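Afamin (Homo sapiens, PDB 6RQ7) carries hydrophobic molecules in body fluids, keeps lipidated Wnt proteins soluble and active by forming 1:1 complexes with them, and binds vitamin E. Local coordinates at residues 274-279 with 298-303; 224-229 with 291-296; 34-39 with 85-90. All coordinates share one frame; numbering follows the deposited sequence.

Contacts 1 and 2 lie side by side in the second albumin domain, their centres about 8 Å apart, and their segments alternate along the chain. They share the surroundings of helix 288-295: contact 2 uses its C-terminal end, whereas contact 1 joins the loops before and after it, and a probable hydrogen bond from Asp299 N to Lys225 O ties the two together. Both are partly buried and largely polar, a carboxylate receiving donors in contact 1 and a lysine meeting carbonyls in contact 2. Contact 3 is a buried contact in the first domain, its centre about 46 Å from that of contact 1, built on aliphatic and ring packing beside a glycosylated asparagine.

Contact 1: 274-279 with 298-303; sequences ISSKIK and KDDRPK
Ile274 meets Asp299 through its backbone: its carbonyl O lies 3.5 Å from Asp299 OD2, two acceptors that do not bond, while its side chain packs on Phe226. Ser275 sits beside the same carboxylate, its CA 3.6 Å from Asp299 OD2 and its OG 3.6 Å from Asp299 OD1. Ser276 supplies the main bond. Its OG, held at chi1 59° between its own N and carbonyl carbon, reaches Asp299 OD1 at 3.1 Å on the syn lone pair, and its backbone N adds a weak bond to the same oxygen. A further weak bond, from Asp300 N, makes OD1 the shared acceptor of three donors, two of them weak, which probably restrains the carboxylate. Lys277 then crosses Asp300 at about a right angle. Bends at three successive torsions fold its chain over the second segment, CD packing 3.6 Å from Asp300 OD2, and the ammonium makes a long salt bridge, NZ to Asp300 OD1 at 3.8 Å, on the more exposed side. Asp299 also touches Lys228. The arrangement is loop-to-loop packing between the segments that flank helix 288-295 in the second albumin domain, where 274-279 and Lys298 belong to the pocket region for hydrophobic ligands.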
loop_
_atom_site.group_PDB
_atom_site.type_symbol
_atom_site.label_atom_id
_atom_site.label_comp_id
_atom_site.label_asym_id
_atom_site.label_seq_id
_atom_site.Cartn_x
_atom_site.Cartn_y
_atom_site.Cartn_z
ATOM N N ILE A 274 6.452 -12.900 20.672
ATOM C CA ILE A 274 6.612 -12.032 19.464
ATOM C C ILE A 274 7.110 -10.646 19.898
ATOM O O ILE A 274 8.220 -10.277 19.479
ATOM C CB ILE A 274 5.298 -11.948 18.657
ATOM C CG1 ILE A 274 4.974 -13.274 17.963
ATOM C CG2 ILE A 274 5.343 -10.800 17.657
ATOM C CD1 ILE A 274 3.598 -13.323 17.331
ATOM N N SER A 275 6.318 -9.909 20.689
ATOM C CA SER A 275 6.543 -8.474 21.026
ATOM C C SER A 275 6.245 -8.189 22.504
ATOM O O SER A 275 5.769 -9.102 23.203
ATOM C CB SER A 275 5.714 -7.591 20.135
ATOM O OG SER A 275 6.109 -6.233 20.260
ATOM N N SER A 276 6.526 -6.958 22.951
ATOM C CA SER A 276 6.325 -6.482 24.347
ATOM C C SER A 276 5.881 -5.009 24.390
ATOM O O SER A 276 5.930 -4.421 25.493
ATOM C CB SER A 276 7.586 -6.696 25.154
ATOM O OG SER A 276 8.682 -5.994 24.583
ATOM N N LYS A 277 5.454 -4.439 23.257
ATOM C CA LYS A 277 5.030 -3.015 23.127
ATOM C C LYS A 277 3.532 -2.930 22.796
ATOM O O LYS A 277 2.980 -1.812 22.863
ATOM C CB LYS A 277 5.852 -2.310 22.042
ATOM C CG LYS A 277 7.353 -2.576 22.076
ATOM C CD LYS A 277 8.060 -2.022 23.297
ATOM C CE LYS A 277 8.260 -0.521 23.251
ATOM N NZ LYS A 277 9.278 -0.128 22.248
ATOM N N ILE A 278 2.900 -4.065 22.472
ATOM C CA ILE A 278 1.481 -4.157 22.009
ATOM C C ILE A 278 0.659 -4.915 23.061
ATOM O O ILE A 278 -0.386 -5.493 22.695
ATOM C CB ILE A 278 1.395 -4.806 20.609
ATOM C CG1 ILE A 278 2.089 -6.173 20.533
ATOM C CG2 ILE A 278 1.934 -3.852 19.552
ATOM C CD1 ILE A 278 1.215 -7.353 20.909
ATOM N N LYS A 279 1.095 -4.878 24.324
ATOM C CA LYS A 279 0.488 -5.639 25.449
ATOM C C LYS A 279 -0.943 -5.142 25.699
ATOM O O LYS A 279 -1.826 -5.998 25.912
ATOM C CB LYS A 279 1.357 -5.523 26.706
ATOM C CG LYS A 279 2.688 -6.262 26.633
ATOM C CD LYS A 279 3.519 -6.159 27.893
ATOM C CE LYS A 279 4.818 -6.931 27.802
ATOM N NZ LYS A 279 5.640 -6.776 29.027
ATOM N N LYS A 298 8.230 -0.486 16.703
ATOM C CA LYS A 298 8.934 -1.781 16.488
ATOM C C LYS A 298 9.543 -2.249 17.817
ATOM O O LYS A 298 9.932 -1.380 18.622
ATOM C CB LYS A 298 10.001 -1.625 15.399
ATOM C CG LYS A 298 9.527 -0.929 14.127
ATOM C CD LYS A 298 10.409 -1.166 12.919
ATOM C CE LYS A 298 11.876 -0.886 13.174
ATOM N NZ LYS A 298 12.097 0.482 13.699
ATOM N N ASP A 299 9.627 -3.568 18.025
ATOM C CA ASP A 299 10.044 -4.207 19.306
ATOM C C ASP A 299 11.524 -3.895 19.579
ATOM O O ASP A 299 12.241 -3.529 18.627
ATOM C CB ASP A 299 9.762 -5.713 19.285
ATOM C CG ASP A 299 9.733 -6.373 20.653
ATOM O OD1 ASP A 299 9.436 -5.672 21.642
ATOM O OD2 ASP A 299 10.015 -7.585 20.718
ATOM N N ASP A 300 11.960 -4.065 20.834
ATOM C CA ASP A 300 13.248 -3.550 21.382
ATOM C C ASP A 300 14.458 -4.329 20.841
ATOM O O ASP A 300 15.590 -3.903 21.147
ATOM C CB ASP A 300 13.240 -3.581 22.914
ATOM C CG ASP A 300 12.397 -2.485 23.548
ATOM O OD1 ASP A 300 12.692 -1.299 23.298
ATOM O OD2 ASP A 300 11.451 -2.828 24.284
ATOM N N ARG A 301 14.242 -5.418 20.092
ATOM C CA ARG A 301 15.296 -6.276 19.472
ATOM C C ARG A 301 15.976 -7.135 20.538
ATOM O O ARG A 301 16.092 -6.721 21.691
ATOM C CB ARG A 301 16.347 -5.450 18.717
ATOM C CG ARG A 301 15.973 -5.113 17.281
ATOM C CD ARG A 301 17.153 -5.184 16.330
ATOM N NE ARG A 301 18.042 -4.034 16.423
ATOM C CZ ARG A 301 19.158 -3.879 15.715
ATOM N NH1 ARG A 301 19.539 -4.810 14.856
ATOM N NH2 ARG A 301 19.893 -2.791 15.869
ATOM N N PRO A 302 16.468 -8.349 20.185
ATOM C CA PRO A 302 17.131 -9.237 21.142
ATOM C C PRO A 302 18.573 -8.805 21.462
ATOM O O PRO A 302 18.946 -7.697 21.110
ATOM C CB PRO A 302 17.127 -10.613 20.447
ATOM C CG PRO A 302 16.310 -10.428 19.179
ATOM C CD PRO A 302 16.400 -8.955 18.847
ATOM N N LYS A 303 19.340 -9.686 22.118
ATOM C CA LYS A 303 20.748 -9.470 22.534
ATOM C C LYS A 303 21.715 -9.866 21.408
ATOM O O LYS A 303 22.915 -9.549 21.535
ATOM C CB LYS A 303 21.031 -10.249 23.795
#

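Contact 2: 224-229 with 291-296; sequences QKFPKI and QCIINS
The Phe226 ring meets Ile293 at its edge: CG2 of the isoleucine lies in the ring plane, 3.9 Å from Phe226 CZ, and the two side chains cross at about a right angle. One face of the ring is overlaid by the preceding residue, with Lys225 CG 4.1 Å above the plane and over its centre. From there Lys225 runs on extended, its CG anti to the backbone N (chi1 -172°), and only the last torsion bends, bringing NZ to the C-terminal end of helix 288-295. Here the ammonium lies close to several oxygens of this helix end: NZ makes a weak hydrogen bond to Ile294 O at 3.4 Å and lies 2.7 Å from Ser296 O. Ser296 OG, 3.1 Å from Lys225 NZ, donates to Ile293 O at 2.6 Å, the donor tilted 27° out of the carbonyl plane. A positive charge at this helix end would probably be favoured by the helix dipole. Ile293 also packs on Met264 and Ile267 of helix 253-268, and Cys292 is disulfide-bonded to Cys281. The site thus joins the ends of helices 213-225 and 288-295 by a lysine at a helix C-terminus, within the all-helical albumin domain that forms the hydrophobic binding pocket.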
loop_
_atom_site.group_PDB
_atom_site.type_symbol
_atom_site.label_atom_id
_atom_site.label_comp_id
_atom_site.label_asym_id
_atom_site.label_seq_id
_atom_site.Cartn_x
_atom_site.Cartn_y
_atom_site.Cartn_z
ATOM N N GLN A 224 11.091 -6.670 10.829
ATOM C CA GLN A 224 11.667 -5.374 11.279
ATOM C C GLN A 224 10.883 -4.863 12.495
ATOM O O GLN A 224 11.516 -4.321 13.426
ATOM C CB GLN A 224 11.636 -4.368 10.126
ATOM C CG GLN A 224 12.697 -3.287 10.234
ATOM C CD GLN A 224 12.804 -2.458 8.978
ATOM O OE1 GLN A 224 11.871 -2.377 8.182
ATOM N NE2 GLN A 224 13.957 -1.835 8.786
ATOM N N LYS A 225 9.557 -5.041 12.480
ATOM C CA LYS A 225 8.610 -4.572 13.527
ATOM C C LYS A 225 8.653 -5.519 14.733
ATOM O O LYS A 225 8.565 -5.019 15.870
ATOM C CB LYS A 225 7.197 -4.491 12.940
ATOM C CG LYS A 225 6.143 -3.849 13.832
ATOM C CD LYS A 225 4.831 -3.603 13.114
ATOM C CE LYS A 225 3.765 -3.006 14.005
ATOM N NZ LYS A 225 4.155 -1.672 14.522
ATOM N N PHE A 226 8.767 -6.830 14.485
ATOM C CA PHE A 226 8.797 -7.906 15.511
ATOM C C PHE A 226 10.073 -8.732 15.358
ATOM O O PHE A 226 10.023 -9.861 14.880
ATOM C CB PHE A 226 7.569 -8.811 15.383
ATOM C CG PHE A 226 6.237 -8.105 15.420
ATOM C CD1 PHE A 226 5.904 -7.268 16.476
ATOM C CD2 PHE A 226 5.302 -8.298 14.413
ATOM C CE1 PHE A 226 4.674 -6.628 16.514
ATOM C CE2 PHE A 226 4.072 -7.659 14.453
ATOM C CZ PHE A 226 3.761 -6.825 15.503
ATOM N N PRO A 227 11.258 -8.197 15.731
ATOM C CA PRO A 227 12.503 -8.970 15.691
ATOM C C PRO A 227 12.555 -10.166 16.660
ATOM O O PRO A 227 13.192 -11.146 16.312
ATOM C CB PRO A 227 13.579 -7.931 16.054
ATOM C CG PRO A 227 12.826 -6.874 16.829
ATOM C CD PRO A 227 11.475 -6.807 16.153
ATOM N N LYS A 228 11.889 -10.074 17.819
ATOM C CA LYS A 228 11.848 -11.142 18.863
ATOM C C LYS A 228 11.122 -12.386 18.325
ATOM O O LYS A 228 11.233 -13.454 18.961
ATOM C CB LYS A 228 11.196 -10.614 20.149
ATOM C CG LYS A 228 10.831 -11.672 21.187
ATOM C CD LYS A 228 10.459 -11.123 22.555
ATOM C CE LYS A 228 8.974 -10.884 22.732
ATOM N NZ LYS A 228 8.612 -10.709 24.159
ATOM N N ILE A 229 10.421 -12.261 17.192
ATOM C CA ILE A 229 9.659 -13.360 16.522
ATOM C C ILE A 229 10.623 -14.469 16.079
ATOM O O ILE A 229 11.847 -14.231 16.076
ATOM C CB ILE A 229 8.851 -12.795 15.333
ATOM C CG1 ILE A 229 7.608 -13.633 15.021
ATOM C CG2 ILE A 229 9.735 -12.619 14.105
ATOM C CD1 ILE A 229 6.508 -12.854 14.337
ATOM N N GLN A 291 -5.773 -1.903 14.461
ATOM C CA GLN A 291 -5.019 -0.689 14.052
ATOM C C GLN A 291 -4.074 -0.251 15.179
ATOM O O GLN A 291 -3.220 0.614 14.917
ATOM C CB GLN A 291 -5.987 0.438 13.679
ATOM C CG GLN A 291 -7.060 0.032 12.675
ATOM C CD GLN A 291 -6.496 -0.408 11.346
ATOM O OE1 GLN A 291 -5.795 0.340 10.669
ATOM N NE2 GLN A 291 -6.816 -1.631 10.952
ATOM N N CYS A 292 -4.224 -0.816 16.383
ATOM C CA CYS A 292 -3.334 -0.573 17.551
ATOM C C CYS A 292 -1.966 -1.209 17.277
ATOM O O CYS A 292 -0.955 -0.485 17.362
ATOM C CB CYS A 292 -3.932 -1.137 18.835
ATOM S SG CYS A 292 -3.154 -0.508 20.348
ATOM N N ILE A 293 -1.954 -2.508 16.955
ATOM C CA ILE A 293 -0.732 -3.310 16.641
ATOM C C ILE A 293 0.000 -2.664 15.461
ATOM O O ILE A 293 1.230 -2.512 15.546
ATOM C CB ILE A 293 -1.096 -4.779 16.343
ATOM C CG1 ILE A 293 -1.519 -5.518 17.617
ATOM C CG2 ILE A 293 0.049 -5.489 15.631
ATOM C CD1 ILE A 293 -2.260 -6.814 17.370
ATOM N N ILE A 294 -0.740 -2.312 14.406
ATOM C CA ILE A 294 -0.203 -1.725 13.142
ATOM C C ILE A 294 0.457 -0.375 13.456
ATOM O O ILE A 294 1.551 -0.119 12.920
ATOM C CB ILE A 294 -1.322 -1.598 12.083
ATOM C CG1 ILE A 294 -1.862 -2.969 11.662
ATOM C CG2 ILE A 294 -0.849 -0.789 10.882
ATOM C CD1 ILE A 294 -3.203 -2.921 10.967
ATOM N N ASN A 295 -0.179 0.442 14.303
ATOM C CA ASN A 295 0.228 1.843 14.598
ATOM C C ASN A 295 1.367 1.864 15.626
ATOM O O ASN A 295 2.039 2.911 15.727
ATOM C CB ASN A 295 -0.968 2.677 15.071
ATOM C CG ASN A 295 -0.690 4.165 15.129
ATOM O OD1 ASN A 295 -1.179 4.856 16.020
ATOM N ND2 ASN A 295 0.084 4.671 14.182
ATOM N N SER A 296 1.587 0.761 16.354
ATOM C CA SER A 296 2.605 0.640 17.434
ATOM C C SER A 296 4.019 0.796 16.858
ATOM O O SER A 296 4.167 0.766 15.618
ATOM C CB SER A 296 2.467 -0.667 18.177
ATOM O OG SER A 296 2.941 -1.753 17.394
#

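Contact 3: 34-39 with 85-90; sequences VQEATF and QKHNFS. With NAG (2-acetamido-2-deoxy-beta-D-glucopyranose), chain B.
Val34 lays CG2 over one face of the Phe89 ring, 4.2 Å from its centroid and 23° off the ring normal, a CH-pi contact displaced toward the rim. Its other methyl serves the neighbouring side chain: with chi1 at -167°, CG1 points to His87 and rests 3.7 Å from His87 CB, obliquely to the imidazole. Phe89 also meets the ring of Phe104, outside the two segments. The imidazole of His87 lies against the type I turn from Val34 to Ala37. Glu36 CB comes to its edge near the ring plane, 3.3 Å from His87 ND1, while Ala37 CA approaches His87 CE1 at 3.5 Å and the alanine methyl sits above one face, toward the rim. His87 NE2 is hydrogen-bonded to Glu41 of helix 39-56, which probably helps set the rotation of the imidazole. This is inter-helix loop packing in the first domain of the albumin fold: the link between helices 22-33 and 39-56 is set against the residues that follow helix 83-86. The side chains of Glu36 and His87 run antiparallel alongside one another, the carboxylate plane turned 79° from the imidazole. Glu36 OE1 lies 3.1 Å from His87 O without bonding, both being acceptors; the same carboxylate oxygen has its salt bridge with Lys109. Asn88, between His87 and Phe89 in sequence, is partly exposed, and its ND2 carries the N-linked N-acetylglucosamine through a 1.4 Å bond to NAG C1.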
loop_
_atom_site.group_PDB
_atom_site.type_symbol
_atom_site.label_atom_id
_atom_site.label_comp_id
_atom_site.label_asym_id
_atom_site.label_seq_id
_atom_site.Cartn_x
_atom_site.Cartn_y
_atom_site.Cartn_z
ATOM N N VAL A 34 -18.981 1.702 -5.785
ATOM C CA VAL A 34 -19.776 2.684 -6.585
ATOM C C VAL A 34 -19.782 4.029 -5.847
ATOM O O VAL A 34 -20.741 4.290 -5.088
ATOM C CB VAL A 34 -21.210 2.173 -6.836
ATOM C CG1 VAL A 34 -21.918 2.999 -7.898
ATOM C CG2 VAL A 34 -21.232 0.696 -7.203
ATOM N N GLN A 35 -18.756 4.857 -6.072
ATOM C CA GLN A 35 -18.563 6.152 -5.362
ATOM C C GLN A 35 -19.613 7.172 -5.818
ATOM O O GLN A 35 -19.938 8.070 -5.015
ATOM C CB GLN A 35 -17.152 6.698 -5.590
ATOM C CG GLN A 35 -16.053 5.817 -5.016
ATOM C CD GLN A 35 -15.198 5.202 -6.094
ATOM O OE1 GLN A 35 -15.674 4.444 -6.938
ATOM N NE2 GLN A 35 -13.918 5.535 -6.073
ATOM N N GLU A 36 -20.139 7.022 -7.038
ATOM C CA GLU A 36 -21.063 7.995 -7.687
ATOM C C GLU A 36 -22.452 7.918 -7.038
ATOM O O GLU A 36 -23.215 8.893 -7.183
ATOM C CB GLU A 36 -21.184 7.734 -9.193
ATOM C CG GLU A 36 -19.888 7.324 -9.873
ATOM C CD GLU A 36 -19.668 5.823 -9.965
ATOM O OE1 GLU A 36 -19.737 5.284 -11.088
ATOM O OE2 GLU A 36 -19.415 5.195 -8.914
ATOM N N ALA A 37 -22.766 6.806 -6.358
ATOM C CA ALA A 37 -24.088 6.501 -5.756
ATOM C C ALA A 37 -24.458 7.542 -4.692
ATOM O O ALA A 37 -23.544 8.147 -4.102
ATOM C CB ALA A 37 -24.073 5.112 -5.170
ATOM N N THR A 38 -25.763 7.725 -4.465
ATOM C CA THR A 38 -26.361 8.613 -3.431
ATOM C C THR A 38 -26.473 7.839 -2.116
ATOM O O THR A 38 -26.200 6.628 -2.138
ATOM C CB THR A 38 -27.741 9.123 -3.866
ATOM O OG1 THR A 38 -28.655 8.023 -3.852
ATOM C CG2 THR A 38 -27.731 9.757 -5.240
ATOM N N PHE A 39 -26.878 8.501 -1.027
ATOM C CA PHE A 39 -27.132 7.851 0.286
ATOM C C PHE A 39 -28.503 7.163 0.251
ATOM O O PHE A 39 -28.641 6.084 0.861
ATOM C CB PHE A 39 -27.033 8.842 1.448
ATOM C CG PHE A 39 -27.092 8.186 2.805
ATOM C CD1 PHE A 39 -26.041 7.402 3.258
ATOM C CD2 PHE A 39 -28.204 8.328 3.621
ATOM C CE1 PHE A 39 -26.096 6.785 4.499
ATOM C CE2 PHE A 39 -28.259 7.711 4.862
ATOM C CZ PHE A 39 -27.205 6.941 5.299
ATOM N N GLN A 85 -26.505 0.993 -14.931
ATOM C CA GLN A 85 -26.621 1.941 -16.076
ATOM C C GLN A 85 -26.367 3.373 -15.587
ATOM O O GLN A 85 -25.668 4.118 -16.300
ATOM C CB GLN A 85 -27.994 1.842 -16.744
ATOM C CG GLN A 85 -28.112 0.696 -17.739
ATOM C CD GLN A 85 -28.096 -0.657 -17.074
ATOM O OE1 GLN A 85 -28.689 -0.861 -16.017
ATOM N NE2 GLN A 85 -27.412 -1.602 -17.698
ATOM N N LYS A 86 -26.915 3.731 -14.419
ATOM C CA LYS A 86 -26.858 5.099 -13.830
ATOM C C LYS A 86 -25.452 5.410 -13.295
ATOM O O LYS A 86 -25.181 6.601 -13.044
ATOM C CB LYS A 86 -27.890 5.254 -12.708
ATOM C CG LYS A 86 -29.316 5.531 -13.171
ATOM C CD LYS A 86 -30.300 5.802 -12.043
ATOM C CE LYS A 86 -30.040 7.099 -11.303
ATOM N NZ LYS A 86 -29.209 6.903 -10.090
ATOM N N HIS A 87 -24.599 4.397 -13.103
ATOM C CA HIS A 87 -23.198 4.570 -12.630
ATOM C C HIS A 87 -22.235 3.722 -13.470
ATOM O O HIS A 87 -21.184 3.324 -12.930
ATOM C CB HIS A 87 -23.108 4.258 -11.133
ATOM C CG HIS A 87 -24.161 4.933 -10.322
ATOM N ND1 HIS A 87 -23.985 6.190 -9.791
ATOM C CD2 HIS A 87 -25.401 4.539 -9.962
ATOM C CE1 HIS A 87 -25.068 6.541 -9.128
ATOM N NE2 HIS A 87 -25.953 5.545 -9.217
ATOM N N ASN A 88 -22.580 3.473 -14.739
ATOM C CA ASN A 88 -21.698 2.872 -15.778
ATOM C C ASN A 88 -20.844 1.747 -15.174
ATOM O O ASN A 88 -19.612 1.923 -15.112
ATOM C CB ASN A 88 -20.815 3.938 -16.434
ATOM C CG ASN A 88 -21.587 4.915 -17.299
ATOM O OD1 ASN A 88 -21.729 6.084 -16.948
ATOM N ND2 ASN A 88 -22.083 4.436 -18.429
ATOM N N PHE A 89 -21.467 0.645 -14.739
ATOM C CA PHE A 89 -20.770 -0.588 -14.277
ATOM C C PHE A 89 -21.575 -1.844 -14.647
ATOM O O PHE A 89 -21.442 -2.868 -13.953
ATOM C CB PHE A 89 -20.450 -0.504 -12.778
ATOM C CG PHE A 89 -21.617 -0.630 -11.829
ATOM C CD1 PHE A 89 -22.014 -1.870 -11.352
ATOM C CD2 PHE A 89 -22.291 0.493 -11.371
ATOM C CE1 PHE A 89 -23.079 -1.986 -10.473
ATOM C CE2 PHE A 89 -23.353 0.376 -10.486
ATOM C CZ PHE A 89 -23.746 -0.862 -10.039
ATOM N N SER A 90 -22.336 -1.791 -15.746
ATOM C CA SER A 90 -23.146 -2.919 -16.279
ATOM C C SER A 90 -22.230 -4.060 -16.742
ATOM O O SER A 90 -22.641 -5.231 -16.617
ATOM C CB SER A 90 -24.042 -2.456 -17.397
ATOM O OG SER A 90 -24.948 -1.465 -16.936
HETATM C C1 NAG B . -22.835 5.189 -19.406
HETATM C C2 NAG B . -22.060 5.158 -20.723
HETATM C C3 NAG B . -22.855 5.796 -21.858
HETATM C C4 NAG B . -24.276 5.259 -21.913
HETATM C C5 NAG B . -24.932 5.278 -20.530
HETATM C C6 NAG B . -26.316 4.631 -20.563
HETATM C C7 NAG B . -19.620 5.179 -20.593
HETATM C C8 NAG B . -18.378 5.982 -20.338
HETATM N N2 NAG B . -20.783 5.837 -20.557
HETATM O O3 NAG B . -22.205 5.525 -23.105
HETATM O O4 NAG B . -25.048 6.054 -22.836
HETATM O O5 NAG B . -24.111 4.577 -19.591
HETATM O O6 NAG B . -26.188 3.213 -20.750
HETATM O O7 NAG B . -19.568 3.980 -20.808
#